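Local coordinates for glutaredoxin related protein (Sulfolobus solfataricus, PDB 4MNN) that probably acts as a protein disulfide oxidoreductase with thioredoxin-like architecture, exchanging thiols and disulfides in its partner proteins, at residues Tyr60-Ile65 against Phe120-Ser125; Val50-Gly55 against Asn76-Ile81; Ile19-Cys24 against Ser28-Phe33; Pro115-Phe120 against Ser152-Ile157. All blocks are in the same frame, centred on the assembly; numbering follows the deposited sequence. Where two conformers were deposited one is given.

Interaction 1: residues Tyr60-Ile65 against Phe120-Ser125; sequences YTYYGI and FLYQVS
Tyr60 and Tyr122 meet ring to ring in an offset stack. The ring centroids are 4.3 Å apart and the planes are tilted by 29°. The overlap is lopsided: CE2 of Tyr122 sits over the centre of the Tyr60 ring, while OH of Tyr60 lies over the face of the Tyr122 ring, toward its rim. The closest carbons are Tyr60 CE2 and Tyr122 CD2, at 3.4 Å. Beyond the stack, Tyr122 OH comes to the edge of the Tyr62 ring, near its plane, 3.4 Å from Tyr62 CD1. Ser125 closes the other end, with its OG 4.0 Å from Tyr60 CD2 at the ring edge. Ser125 OG is turned back onto its own helix and donates to Tyr122 O at 2.8 Å. Tyr60 CG lies between the backbone N and the carbonyl carbon (chi1 62°), which swings the ring across to Tyr122. The phenol of Tyr60 is hydrogen-bonded to Ser77 OG, which fixes the far end of the ring. Phe74 and Ile81 of helix 71-83 also touch Tyr60. Leu133 of strand 131-137 packs on Tyr60 and Ser125. Strand 57-63 lies beside strand 131-137, where the two thioredoxin-like halves join, and helix 114-127 packs over both, roughly antiparallel to strand 57-63.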
loop_
_atom_site.group_PDB
_atom_site.type_symbol
_atom_site.label_atom_id
_atom_site.label_comp_id
_atom_site.label_asym_id
_atom_site.label_seq_id
_atom_site.Cartn_x
_atom_site.Cartn_y
_atom_site.Cartn_z
ATOM N N TYR A 60 -2.392 -1.597 -5.571
ATOM C CA TYR A 60 -2.788 -2.130 -4.273
ATOM C C TYR A 60 -3.819 -1.228 -3.638
ATOM O O TYR A 60 -4.071 -0.116 -4.114
ATOM C CB TYR A 60 -1.556 -2.257 -3.353
ATOM C CG TYR A 60 -0.865 -0.945 -3.044
ATOM C CD1 TYR A 60 -1.363 -0.087 -2.065
ATOM C CD2 TYR A 60 0.280 -0.551 -3.749
ATOM C CE1 TYR A 60 -0.733 1.131 -1.787
ATOM C CE2 TYR A 60 0.916 0.685 -3.487
ATOM C CZ TYR A 60 0.409 1.511 -2.513
ATOM O OH TYR A 60 0.991 2.747 -2.219
ATOM N N THR A 61 -4.414 -1.719 -2.557
ATOM C CA THR A 61 -5.365 -0.943 -1.770
ATOM C C THR A 61 -4.824 -1.054 -0.350
ATOM O O THR A 61 -4.445 -2.153 0.091
ATOM C CB THR A 61 -6.772 -1.558 -1.707
ATOM O OG1 THR A 61 -7.334 -1.604 -3.011
ATOM C CG2 THR A 61 -7.694 -0.687 -0.817
ATOM N N TYR A 62 -4.788 0.080 0.335
ATOM C CA TYR A 62 -4.355 0.156 1.711
ATOM C C TYR A 62 -5.635 0.502 2.482
ATOM O O TYR A 62 -6.236 1.586 2.251
ATOM C CB TYR A 62 -3.356 1.304 1.862
ATOM C CG TYR A 62 -2.716 1.364 3.220
ATOM C CD1 TYR A 62 -1.386 0.963 3.418
ATOM C CD2 TYR A 62 -3.435 1.851 4.331
ATOM C CE1 TYR A 62 -0.789 1.047 4.688
ATOM C CE2 TYR A 62 -2.850 1.938 5.601
ATOM C CZ TYR A 62 -1.538 1.535 5.778
ATOM O OH TYR A 62 -0.990 1.593 7.051
ATOM N N TYR A 63 -6.052 -0.410 3.353
ATOM C CA TYR A 63 -7.228 -0.224 4.182
ATOM C C TYR A 63 -6.813 0.399 5.517
ATOM O O TYR A 63 -6.313 -0.282 6.412
ATOM C CB TYR A 63 -7.923 -1.570 4.377
ATOM C CG TYR A 63 -8.459 -2.117 3.056
ATOM C CD1 TYR A 63 -7.756 -3.099 2.336
ATOM C CD2 TYR A 63 -9.704 -1.684 2.559
ATOM C CE1 TYR A 63 -8.274 -3.638 1.176
ATOM C CE2 TYR A 63 -10.244 -2.225 1.390
ATOM C CZ TYR A 63 -9.526 -3.198 0.707
ATOM O OH TYR A 63 -10.049 -3.730 -0.459
ATOM N N GLY A 64 -7.041 1.716 5.602
ATOM C CA GLY A 64 -6.688 2.536 6.745
ATOM C C GLY A 64 -6.105 3.783 6.119
ATOM O O GLY A 64 -6.400 4.066 4.943
ATOM N N ILE A 65 -5.268 4.512 6.853
ATOM C CA ILE A 65 -4.632 5.713 6.284
ATOM C C ILE A 65 -3.145 5.514 6.529
ATOM O O ILE A 65 -2.702 5.326 7.660
ATOM C CB ILE A 65 -5.140 7.021 6.963
ATOM C CG1 ILE A 65 -6.662 7.134 6.763
ATOM C CG2 ILE A 65 -4.400 8.228 6.380
ATOM C CD1 ILE A 65 -7.287 8.341 7.476
ATOM N N PHE A 120 8.591 -3.870 0.586
ATOM C CA PHE A 120 8.943 -5.066 -0.161
ATOM C C PHE A 120 7.718 -5.498 -0.991
ATOM O O PHE A 120 7.813 -5.677 -2.209
ATOM C CB PHE A 120 9.361 -6.169 0.826
ATOM C CG PHE A 120 9.676 -7.487 0.173
ATOM C CD1 PHE A 120 10.906 -7.695 -0.445
ATOM C CD2 PHE A 120 8.751 -8.528 0.199
ATOM C CE1 PHE A 120 11.223 -8.939 -1.034
ATOM C CE2 PHE A 120 9.042 -9.767 -0.380
ATOM C CZ PHE A 120 10.286 -9.974 -0.997
ATOM N N LEU A 121 6.552 -5.585 -0.354
ATOM C CA LEU A 121 5.360 -6.009 -1.098
ATOM C C LEU A 121 4.882 -4.986 -2.120
ATOM O O LEU A 121 4.361 -5.374 -3.163
ATOM C CB LEU A 121 4.229 -6.389 -0.126
ATOM C CG LEU A 121 4.555 -7.649 0.678
ATOM C CD1 LEU A 121 3.418 -7.914 1.714
ATOM C CD2 LEU A 121 4.697 -8.880 -0.284
ATOM N N TYR A 122 5.087 -3.691 -1.857
ATOM C CA TYR A 122 4.679 -2.663 -2.838
ATOM C C TYR A 122 5.464 -2.924 -4.112
ATOM O O TYR A 122 4.940 -2.774 -5.222
ATOM C CB TYR A 122 5.003 -1.255 -2.355
ATOM C CG TYR A 122 4.103 -0.752 -1.256
ATOM C CD1 TYR A 122 4.602 0.108 -0.262
ATOM C CD2 TYR A 122 2.740 -1.107 -1.223
ATOM C CE1 TYR A 122 3.761 0.619 0.747
ATOM C CE2 TYR A 122 1.878 -0.606 -0.212
ATOM C CZ TYR A 122 2.405 0.263 0.758
ATOM O OH TYR A 122 1.590 0.817 1.713
ATOM N N GLN A 123 6.724 -3.321 -3.960
ATOM C CA GLN A 123 7.536 -3.590 -5.145
ATOM C C GLN A 123 7.093 -4.873 -5.830
ATOM O O GLN A 123 7.114 -4.953 -7.046
ATOM C CB GLN A 123 9.005 -3.623 -4.768
ATOM C CG GLN A 123 9.475 -2.212 -4.395
ATOM C CD GLN A 123 10.888 -2.192 -3.925
ATOM O OE1 GLN A 123 11.161 -2.320 -2.735
ATOM N NE2 GLN A 123 11.814 -2.044 -4.864
ATOM N N VAL A 124 6.699 -5.874 -5.051
ATOM C CA VAL A 124 6.190 -7.100 -5.643
ATOM C C VAL A 124 4.911 -6.789 -6.476
ATOM O O VAL A 124 4.722 -7.326 -7.586
ATOM C CB VAL A 124 5.870 -8.137 -4.543
ATOM C CG1 VAL A 124 5.185 -9.343 -5.145
ATOM C CG2 VAL A 124 7.147 -8.541 -3.808
ATOM N N SER A 125 4.041 -5.908 -5.978
ATOM C CA SER A 125 2.804 -5.580 -6.721
ATOM C C SER A 125 3.113 -4.882 -8.050
ATOM O O SER A 125 2.330 -4.954 -9.002
ATOM C CB SER A 125 1.866 -4.694 -5.862
ATOM O OG SER A 125 2.247 -3.317 -5.824
#

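Interaction 2: residues Val50-Gly55 against Asn76-Ile81; sequences VKVKRG and NSLVRI
Ile81 and Val52 form the apolar centre of this contact. CD1 of Ile81 is 3.9 Å from CG1 of Val52, and the two side chains pass at a slant. Val52 CG1 also meets Leu78 CD1 at 3.9 Å, and Val52 CG2 touches that Leu78 methyl too. Val52 CG1 lies anti to the backbone N (chi1 171°), and this places both of its methyls against the helix. Strand 50-54 and helix 76-81 run nearly parallel, their axes 10.0 Å apart at 15°. Strands 49-54 and 57-63 and helix 71-83 follow each other as the beta-beta-alpha half of a thioredoxin fold, and the helix covers one side of the hairpin. Arg54 adds a polar contact at the margin. The extended chain carries Arg54 NH1 to Ile81 O, a hydrogen bond of 2.8 Å with an N-H...O angle of 141°. The oxygen lies almost in the guanidinium plane, and the donor lies in the carbonyl plane. Asp18 holds the same group through a salt bridge to NE. With a leucine in place of Arg54, Ile81 O would probably lose this donor and Asp18 its charged mate.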
loop_
_atom_site.group_PDB
_atom_site.type_symbol
_atom_site.label_atom_id
_atom_site.label_comp_id
_atom_site.label_asym_id
_atom_site.label_seq_id
_atom_site.Cartn_x
_atom_site.Cartn_y
_atom_site.Cartn_z
ATOM N N VAL A 50 -7.273 3.744 0.576
ATOM C CA VAL A 50 -6.612 4.445 -0.511
ATOM C C VAL A 50 -6.120 3.402 -1.499
ATOM O O VAL A 50 -5.487 2.418 -1.114
ATOM C CB VAL A 50 -5.414 5.321 -0.037
ATOM C CG1 VAL A 50 -4.325 4.465 0.544
ATOM C CG2 VAL A 50 -4.880 6.146 -1.224
ATOM N N LYS A 51 -6.456 3.618 -2.768
ATOM C CA LYS A 51 -6.094 2.728 -3.875
ATOM C C LYS A 51 -5.096 3.471 -4.737
ATOM O O LYS A 51 -5.293 4.669 -5.050
ATOM C CB LYS A 51 -7.300 2.385 -4.750
ATOM C CG LYS A 51 -8.266 1.463 -4.078
ATOM C CD LYS A 51 -9.428 1.126 -4.999
ATOM C CE LYS A 51 -10.078 -0.172 -4.560
ATOM N NZ LYS A 51 -11.470 -0.254 -5.122
ATOM N N VAL A 52 -4.042 2.773 -5.148
ATOM C CA VAL A 52 -3.009 3.415 -5.956
ATOM C C VAL A 52 -3.090 2.776 -7.327
ATOM O O VAL A 52 -3.023 1.570 -7.433
ATOM C CB VAL A 52 -1.650 3.190 -5.316
ATOM C CG1 VAL A 52 -0.529 3.649 -6.263
ATOM C CG2 VAL A 52 -1.605 3.991 -3.981
ATOM N N LYS A 53 -3.258 3.613 -8.357
ATOM C CA LYS A 53 -3.402 3.161 -9.736
ATOM C C LYS A 53 -2.541 3.937 -10.705
ATOM O O LYS A 53 -1.982 4.997 -10.392
ATOM C CB LYS A 53 -4.857 3.365 -10.199
ATOM C CG LYS A 53 -5.897 2.758 -9.261
ATOM C CD LYS A 53 -7.327 3.154 -9.678
ATOM C CE LYS A 53 -7.583 2.811 -11.164
ATOM N NZ LYS A 53 -9.031 3.092 -11.502
ATOM N N ARG A 54 -2.426 3.374 -11.895
ATOM C CA ARG A 54 -1.718 4.031 -12.987
ATOM C C ARG A 54 -2.602 3.519 -14.116
ATOM O O ARG A 54 -2.640 2.320 -14.399
ATOM C CB ARG A 54 -0.263 3.566 -13.084
ATOM C CG ARG A 54 0.567 4.458 -13.986
ATOM C CD ARG A 54 2.050 4.089 -14.071
ATOM N NE ARG A 54 2.613 4.671 -15.290
ATOM C CZ ARG A 54 3.910 4.893 -15.518
ATOM N NH1 ARG A 54 4.835 4.588 -14.601
ATOM N NH2 ARG A 54 4.282 5.434 -16.680
ATOM N N GLY A 55 -3.365 4.433 -14.714
ATOM C CA GLY A 55 -4.308 4.035 -15.743
ATOM C C GLY A 55 -5.384 3.175 -15.102
ATOM O O GLY A 55 -5.874 3.490 -14.014
ATOM N N ASN A 76 7.211 6.451 -1.105
ATOM C CA ASN A 76 8.213 5.807 -1.931
ATOM C C ASN A 76 7.567 4.962 -3.017
ATOM O O ASN A 76 8.081 4.869 -4.142
ATOM C CB ASN A 76 9.083 4.877 -1.098
ATOM C CG ASN A 76 10.453 5.431 -0.845
ATOM O OD1 ASN A 76 10.613 6.607 -0.590
ATOM N ND2 ASN A 76 11.455 4.558 -0.867
ATOM N N SER A 77 6.470 4.294 -2.686
ATOM C CA SER A 77 5.848 3.450 -3.680
ATOM C C SER A 77 5.285 4.292 -4.791
ATOM O O SER A 77 5.287 3.883 -5.946
ATOM C CB SER A 77 4.722 2.573 -3.096
ATOM O OG SER A 77 3.573 3.329 -2.710
ATOM N N LEU A 78 4.751 5.466 -4.460
ATOM C CA LEU A 78 4.196 6.315 -5.517
ATOM C C LEU A 78 5.281 6.684 -6.541
ATOM O O LEU A 78 5.063 6.652 -7.760
ATOM C CB LEU A 78 3.640 7.596 -4.889
ATOM C CG LEU A 78 2.122 7.679 -4.572
ATOM C CD1 LEU A 78 1.493 6.360 -4.379
ATOM C CD2 LEU A 78 1.892 8.622 -3.398
ATOM N N VAL A 79 6.438 7.080 -6.028
ATOM C CA VAL A 79 7.536 7.472 -6.911
ATOM C C VAL A 79 8.021 6.282 -7.740
ATOM O O VAL A 79 8.256 6.414 -8.935
ATOM C CB VAL A 79 8.695 8.047 -6.069
ATOM C CG1 VAL A 79 9.924 8.358 -6.969
ATOM C CG2 VAL A 79 8.203 9.291 -5.322
ATOM N N ARG A 80 8.180 5.117 -7.107
ATOM C CA ARG A 80 8.664 3.937 -7.834
ATOM C C ARG A 80 7.694 3.522 -8.930
ATOM O O ARG A 80 8.101 3.234 -10.058
ATOM C CB ARG A 80 8.897 2.758 -6.877
ATOM C CG ARG A 80 10.021 2.934 -5.865
ATOM C CD ARG A 80 10.651 1.555 -5.506
ATOM N NE ARG A 80 11.837 1.757 -4.683
ATOM C CZ ARG A 80 11.846 1.734 -3.353
ATOM N NH1 ARG A 80 10.718 1.495 -2.673
ATOM N NH2 ARG A 80 12.974 2.011 -2.699
ATOM N N ILE A 81 6.405 3.508 -8.601
ATOM C CA ILE A 81 5.397 3.134 -9.574
ATOM C C ILE A 81 5.344 4.173 -10.725
ATOM O O ILE A 81 5.282 3.799 -11.902
ATOM C CB ILE A 81 4.012 3.004 -8.884
ATOM C CG1 ILE A 81 3.999 1.756 -8.004
ATOM C CG2 ILE A 81 2.881 2.884 -9.915
ATOM C CD1 ILE A 81 2.873 1.777 -6.959
#

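Interaction 3: residues Ile19-Cys24 against Ser28-Phe33; sequences ITIQQC and SLFHEF
This is a mainly apolar strand-to-helix contact within the first beta-alpha-beta unit of the chain, made of strand 19-24, helix 27-33 and strand 38-41. The strand and helix segments run nearly antiparallel, their axes 9.3 Å apart. Ile21 faces the helix and reaches two phenylalanines with different branches. Ile21 CG2 lies over one face of the Phe30 ring, 4.2 Å from Phe30 CD2. Ile21 CD1 meets Phe33 CD2 at 3.7 Å, the two side chains crossing at about a right angle. Within the helix, Phe30 CD2 in turn lies over a face of the Phe33 ring. Gln23 takes the other end of the contact. Its chain is bent at chi2 (88°), and Gln23 CG runs alongside Phe30, 3.6 Å from Phe30 CD1. The amide plane is 37° from the ring plane, with Gln23 OE1 3.5 Å from Phe30 CD1. Next in the strand, Cys24 points away from the helix and is disulfide-bonded to Cys45. The amide of Gln23 is buried but not starved of partners: NE2 bonds Asp27 OD1 and Thr41 OG1, and OE1 accepts from Gly26 N. Gln23 therefore offers its carbons to Phe30 while its amide ties strand 19-24 to the start of helix 27-33 and to strand 38-41.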
loop_
_atom_site.group_PDB
_atom_site.type_symbol
_atom_site.label_atom_id
_atom_site.label_comp_id
_atom_site.label_asym_id
_atom_site.label_seq_id
_atom_site.Cartn_x
_atom_site.Cartn_y
_atom_site.Cartn_z
ATOM N N ILE A 19 0.220 8.692 -11.998
ATOM C CA ILE A 19 -0.176 7.966 -10.801
ATOM C C ILE A 19 -1.541 8.566 -10.445
ATOM O O ILE A 19 -1.765 9.781 -10.601
ATOM C CB ILE A 19 0.817 8.222 -9.635
ATOM C CG1 ILE A 19 1.865 7.118 -9.571
ATOM C CG2 ILE A 19 0.063 8.277 -8.300
ATOM C CD1 ILE A 19 1.371 5.802 -8.953
ATOM N N THR A 20 -2.475 7.713 -10.022
ATOM C CA THR A 20 -3.790 8.186 -9.618
ATOM C C THR A 20 -4.110 7.523 -8.275
ATOM O O THR A 20 -3.939 6.319 -8.147
ATOM C CB THR A 20 -4.898 7.784 -10.601
ATOM O OG1 THR A 20 -4.683 8.425 -11.867
ATOM C CG2 THR A 20 -6.265 8.249 -10.068
ATOM N N ILE A 21 -4.554 8.315 -7.299
ATOM C CA ILE A 21 -4.910 7.794 -5.983
ATOM C C ILE A 21 -6.416 7.911 -5.811
ATOM O O ILE A 21 -6.971 8.972 -6.104
ATOM C CB ILE A 21 -4.243 8.638 -4.866
ATOM C CG1 ILE A 21 -2.763 8.289 -4.770
ATOM C CG2 ILE A 21 -4.958 8.456 -3.531
ATOM C CD1 ILE A 21 -1.995 9.246 -3.894
ATOM N N GLN A 22 -7.082 6.834 -5.391
ATOM C CA GLN A 22 -8.509 6.932 -5.113
ATOM C C GLN A 22 -8.581 6.766 -3.608
ATOM O O GLN A 22 -8.025 5.821 -3.055
ATOM C CB GLN A 22 -9.310 5.813 -5.763
ATOM C CG GLN A 22 -9.172 5.753 -7.265
ATOM C CD GLN A 22 -10.115 4.719 -7.851
ATOM O OE1 GLN A 22 -10.276 3.642 -7.290
ATOM N NE2 GLN A 22 -10.737 5.044 -8.970
ATOM N N GLN A 23 -9.285 7.650 -2.924
ATOM C CA GLN A 23 -9.308 7.499 -1.477
ATOM C C GLN A 23 -10.615 7.922 -0.878
ATOM O O GLN A 23 -11.381 8.592 -1.541
ATOM C CB GLN A 23 -8.238 8.410 -0.865
ATOM C CG GLN A 23 -8.533 9.924 -1.020
ATOM C CD GLN A 23 -9.383 10.504 0.131
ATOM O OE1 GLN A 23 -9.273 10.073 1.291
ATOM N NE2 GLN A 23 -10.209 11.492 -0.184
ATOM N N CYS A 24 -10.859 7.512 0.364
ATOM C CA CYS A 24 -12.002 8.045 1.084
ATOM C C CYS A 24 -11.691 8.064 2.564
ATOM O O CYS A 24 -10.908 7.250 3.083
ATOM C CB CYS A 24 -13.296 7.293 0.816
ATOM S SG CYS A 24 -13.086 5.520 0.962
ATOM N N SER A 28 -8.368 15.235 4.586
ATOM C CA SER A 28 -7.456 16.304 4.974
ATOM C C SER A 28 -6.012 16.005 4.661
ATOM O O SER A 28 -5.200 16.925 4.545
ATOM C CB SER A 28 -7.652 16.667 6.456
ATOM O OG SER A 28 -7.417 15.547 7.267
ATOM N N LEU A 29 -5.682 14.725 4.499
ATOM C CA LEU A 29 -4.318 14.351 4.148
ATOM C C LEU A 29 -4.135 14.427 2.627
ATOM O O LEU A 29 -3.220 15.103 2.104
ATOM C CB LEU A 29 -3.992 12.925 4.622
ATOM C CG LEU A 29 -2.649 12.369 4.078
ATOM C CD1 LEU A 29 -1.458 13.075 4.769
ATOM C CD2 LEU A 29 -2.574 10.844 4.373
ATOM N N PHE A 30 -5.025 13.751 1.913
ATOM C CA PHE A 30 -4.912 13.683 0.471
ATOM C C PHE A 30 -5.203 14.947 -0.323
ATOM O O PHE A 30 -4.813 15.049 -1.490
ATOM C CB PHE A 30 -5.753 12.507 0.006
ATOM C CG PHE A 30 -5.145 11.197 0.364
ATOM C CD1 PHE A 30 -5.746 10.361 1.295
ATOM C CD2 PHE A 30 -3.895 10.836 -0.183
ATOM C CE1 PHE A 30 -5.106 9.152 1.713
ATOM C CE2 PHE A 30 -3.268 9.659 0.221
ATOM C CZ PHE A 30 -3.862 8.823 1.162
ATOM N N HIS A 31 -5.875 15.914 0.299
ATOM C CA HIS A 31 -6.149 17.200 -0.369
ATOM C C HIS A 31 -4.777 17.791 -0.801
ATOM O O HIS A 31 -4.642 18.362 -1.883
ATOM C CB HIS A 31 -6.866 18.140 0.613
ATOM C CG HIS A 31 -7.210 19.489 0.049
ATOM N ND1 HIS A 31 -6.319 20.530 0.023
ATOM C CD2 HIS A 31 -8.360 19.962 -0.502
ATOM C CE1 HIS A 31 -6.888 21.593 -0.524
ATOM N NE2 HIS A 31 -8.129 21.270 -0.852
ATOM N N GLU A 32 -3.762 17.627 0.040
ATOM C CA GLU A 32 -2.413 18.125 -0.282
ATOM C C GLU A 32 -1.785 17.348 -1.458
ATOM O O GLU A 32 -1.059 17.924 -2.281
ATOM C CB GLU A 32 -1.497 17.989 0.954
ATOM C CG GLU A 32 -0.132 18.690 0.853
ATOM C CD GLU A 32 -0.264 20.201 0.679
ATOM O OE1 GLU A 32 -1.367 20.732 0.905
ATOM O OE2 GLU A 32 0.739 20.863 0.322
ATOM N N PHE A 33 -2.061 16.048 -1.546
ATOM C CA PHE A 33 -1.510 15.220 -2.642
ATOM C C PHE A 33 -2.018 15.710 -3.993
ATOM O O PHE A 33 -1.361 15.575 -5.020
ATOM C CB PHE A 33 -1.945 13.752 -2.476
ATOM C CG PHE A 33 -1.179 12.988 -1.438
ATOM C CD1 PHE A 33 -1.240 13.333 -0.089
ATOM C CD2 PHE A 33 -0.397 11.907 -1.812
ATOM C CE1 PHE A 33 -0.553 12.614 0.869
ATOM C CE2 PHE A 33 0.314 11.164 -0.832
ATOM C CZ PHE A 33 0.233 11.523 0.503
#

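Interaction 4: residues Pro115-Phe120 against Ser152-Ile157; sequences PITAEF and SVPKII
No planar group carries this contact; the puckered ring of Pro154 meets Thr117 through Pro154 CB and CG. Thr117 OG1 is 3.6 Å from Pro154 CG and 3.9 Å from Pro154 CB. The ring also touches the side chains of Cys111 and Cys114. It follows a cis peptide bond after Val153. The other branch of Thr117 goes to the strand: its CG2 is 3.8 Å from Ile156 CD1, and Ile156 CG1 lies slightly farther off. One torsion serves both contacts. At chi1 -54° the methyl is anti to the backbone N, and the hydroxyl is left beside that N. From there OG1 also donates to Lys113 O, one turn earlier in the chain, so its polar need is met within the helix region and its contact with the proline is van der Waals only. Leu105 of strand 101-107 touches both Thr117 and Ile156. Replacing Thr117 by an alanine would probably leave Lys113 O without this partner and open a gap between the helix and Ile156. Pro154 and Ile156 both point toward the helix, and Lys155 between them points away. A cis-proline set beside a CxxC pair at a helix start, here Cys111 and Cys114, is the hallmark of the thioredoxin-fold redox site. The Cys111-Cys114 disulfide fits that reading.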
loop_
_atom_site.group_PDB
_atom_site.type_symbol
_atom_site.label_atom_id
_atom_site.label_comp_id
_atom_site.label_asym_id
_atom_site.label_seq_id
_atom_site.Cartn_x
_atom_site.Cartn_y
_atom_site.Cartn_z
ATOM N N PRO A 115 6.821 -1.330 8.101
ATOM C CA PRO A 115 7.179 -0.550 6.913
ATOM C C PRO A 115 8.145 -1.263 5.990
ATOM O O PRO A 115 8.103 -1.060 4.790
ATOM C CB PRO A 115 7.714 0.771 7.492
ATOM C CG PRO A 115 8.115 0.416 8.913
ATOM C CD PRO A 115 7.028 -0.559 9.341
ATOM N N ILE A 116 9.014 -2.095 6.557
ATOM C CA ILE A 116 9.978 -2.849 5.770
ATOM C C ILE A 116 9.196 -3.852 4.898
ATOM O O ILE A 116 9.472 -4.012 3.705
ATOM C CB ILE A 116 10.965 -3.599 6.706
ATOM C CG1 ILE A 116 11.450 -2.642 7.811
ATOM C CG2 ILE A 116 12.116 -4.161 5.903
ATOM C CD1 ILE A 116 12.386 -3.256 8.848
ATOM N N THR A 117 8.198 -4.506 5.487
ATOM C CA THR A 117 7.404 -5.484 4.731
ATOM C C THR A 117 6.521 -4.834 3.683
ATOM O O THR A 117 6.394 -5.352 2.583
ATOM C CB THR A 117 6.575 -6.338 5.679
ATOM O OG1 THR A 117 7.470 -6.908 6.646
ATOM C CG2 THR A 117 5.900 -7.520 4.908
ATOM N N ALA A 118 5.885 -3.717 4.029
ATOM C CA ALA A 118 5.073 -3.014 3.042
ATOM C C ALA A 118 5.926 -2.596 1.844
ATOM O O ALA A 118 5.519 -2.749 0.693
ATOM C CB ALA A 118 4.449 -1.802 3.647
ATOM N N GLU A 119 7.109 -2.037 2.096
ATOM C CA GLU A 119 7.946 -1.590 0.973
ATOM C C GLU A 119 8.285 -2.715 0.010
ATOM O O GLU A 119 8.267 -2.557 -1.217
ATOM C CB GLU A 119 9.218 -0.972 1.531
ATOM C CG GLU A 119 10.089 -0.309 0.469
ATOM C CD GLU A 119 10.644 1.022 0.959
ATOM O OE1 GLU A 119 11.495 1.028 1.889
ATOM O OE2 GLU A 119 10.219 2.059 0.415
ATOM N N PHE A 120 8.591 -3.870 0.586
ATOM C CA PHE A 120 8.943 -5.066 -0.161
ATOM C C PHE A 120 7.718 -5.498 -0.991
ATOM O O PHE A 120 7.813 -5.677 -2.209
ATOM C CB PHE A 120 9.361 -6.169 0.826
ATOM C CG PHE A 120 9.676 -7.487 0.173
ATOM C CD1 PHE A 120 10.906 -7.695 -0.445
ATOM C CD2 PHE A 120 8.751 -8.528 0.199
ATOM C CE1 PHE A 120 11.223 -8.939 -1.034
ATOM C CE2 PHE A 120 9.042 -9.767 -0.380
ATOM C CZ PHE A 120 10.286 -9.974 -0.997
ATOM N N SER A 152 0.253 -10.555 16.367
ATOM C CA SER A 152 1.379 -9.665 16.080
ATOM C C SER A 152 1.440 -9.287 14.580
ATOM O O SER A 152 0.914 -10.001 13.680
ATOM C CB SER A 152 2.697 -10.312 16.514
ATOM O OG SER A 152 3.068 -11.402 15.670
ATOM N N VAL A 153 2.083 -8.155 14.322
ATOM C CA VAL A 153 2.271 -7.681 12.941
ATOM C C VAL A 153 3.773 -7.384 12.789
ATOM O O VAL A 153 4.478 -7.248 13.794
ATOM C CB VAL A 153 1.424 -6.414 12.672
ATOM C CG1 VAL A 153 -0.072 -6.771 12.631
ATOM C CG2 VAL A 153 1.646 -5.340 13.829
ATOM N N PRO A 154 4.295 -7.354 11.547
ATOM C CA PRO A 154 3.548 -7.595 10.310
ATOM C C PRO A 154 3.162 -9.062 10.179
ATOM O O PRO A 154 3.848 -9.953 10.707
ATOM C CB PRO A 154 4.546 -7.202 9.213
ATOM C CG PRO A 154 5.881 -7.560 9.842
ATOM C CD PRO A 154 5.703 -7.007 11.243
ATOM N N LYS A 155 2.065 -9.323 9.464
ATOM C CA LYS A 155 1.636 -10.701 9.233
ATOM C C LYS A 155 1.089 -10.752 7.795
ATOM O O LYS A 155 0.247 -9.941 7.440
ATOM C CB LYS A 155 0.531 -11.103 10.228
ATOM C CG LYS A 155 0.096 -12.588 10.050
ATOM C CD LYS A 155 1.289 -13.565 10.231
ATOM C CE LYS A 155 0.876 -15.027 9.954
ATOM N NZ LYS A 155 2.058 -15.998 9.965
ATOM N N ILE A 156 1.588 -11.680 6.973
ATOM C CA ILE A 156 1.121 -11.766 5.590
ATOM C C ILE A 156 0.264 -13.014 5.469
ATOM O O ILE A 156 0.617 -14.082 6.001
ATOM C CB ILE A 156 2.295 -11.920 4.578
ATOM C CG1 ILE A 156 3.320 -10.783 4.756
ATOM C CG2 ILE A 156 1.748 -11.906 3.169
ATOM C CD1 ILE A 156 4.670 -11.024 3.958
ATOM N N ILE A 157 -0.867 -12.852 4.801
ATOM C CA ILE A 157 -1.804 -13.949 4.548
ATOM C C ILE A 157 -1.831 -14.155 3.036
ATOM O O ILE A 157 -2.062 -13.218 2.278
ATOM C CB ILE A 157 -3.248 -13.587 5.028
ATOM C CG1 ILE A 157 -3.235 -13.261 6.522
ATOM C CG2 ILE A 157 -4.228 -14.763 4.696
ATOM C CD1 ILE A 157 -2.808 -14.409 7.427
#

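All four contacts reach one mixed sheet. Interactions 1 and 2 have centres 9 Å apart and are tied by Tyr60 OH and Ser77 OG at 2.7 Å. Interactions 2 and 3, about 11 Å apart, meet where Ile81 CG2 touches Ile19 CD1 at 3.4 Å. Interactions 1 and 4 share helix 114-127 and lie about 10 Å apart between centres. A salt bridge from Arg80 NH1 to Glu119 OE2, 3.2 Å, links the segments of interactions 2 and 4 across the two halves. Interaction 4 borders the Cys111-Cys114 pair, while interaction 3 includes Cys24 of the second disulfide. The centres of interactions 3 and 4 are about 23 Å apart, on opposite sides of the chain's centre.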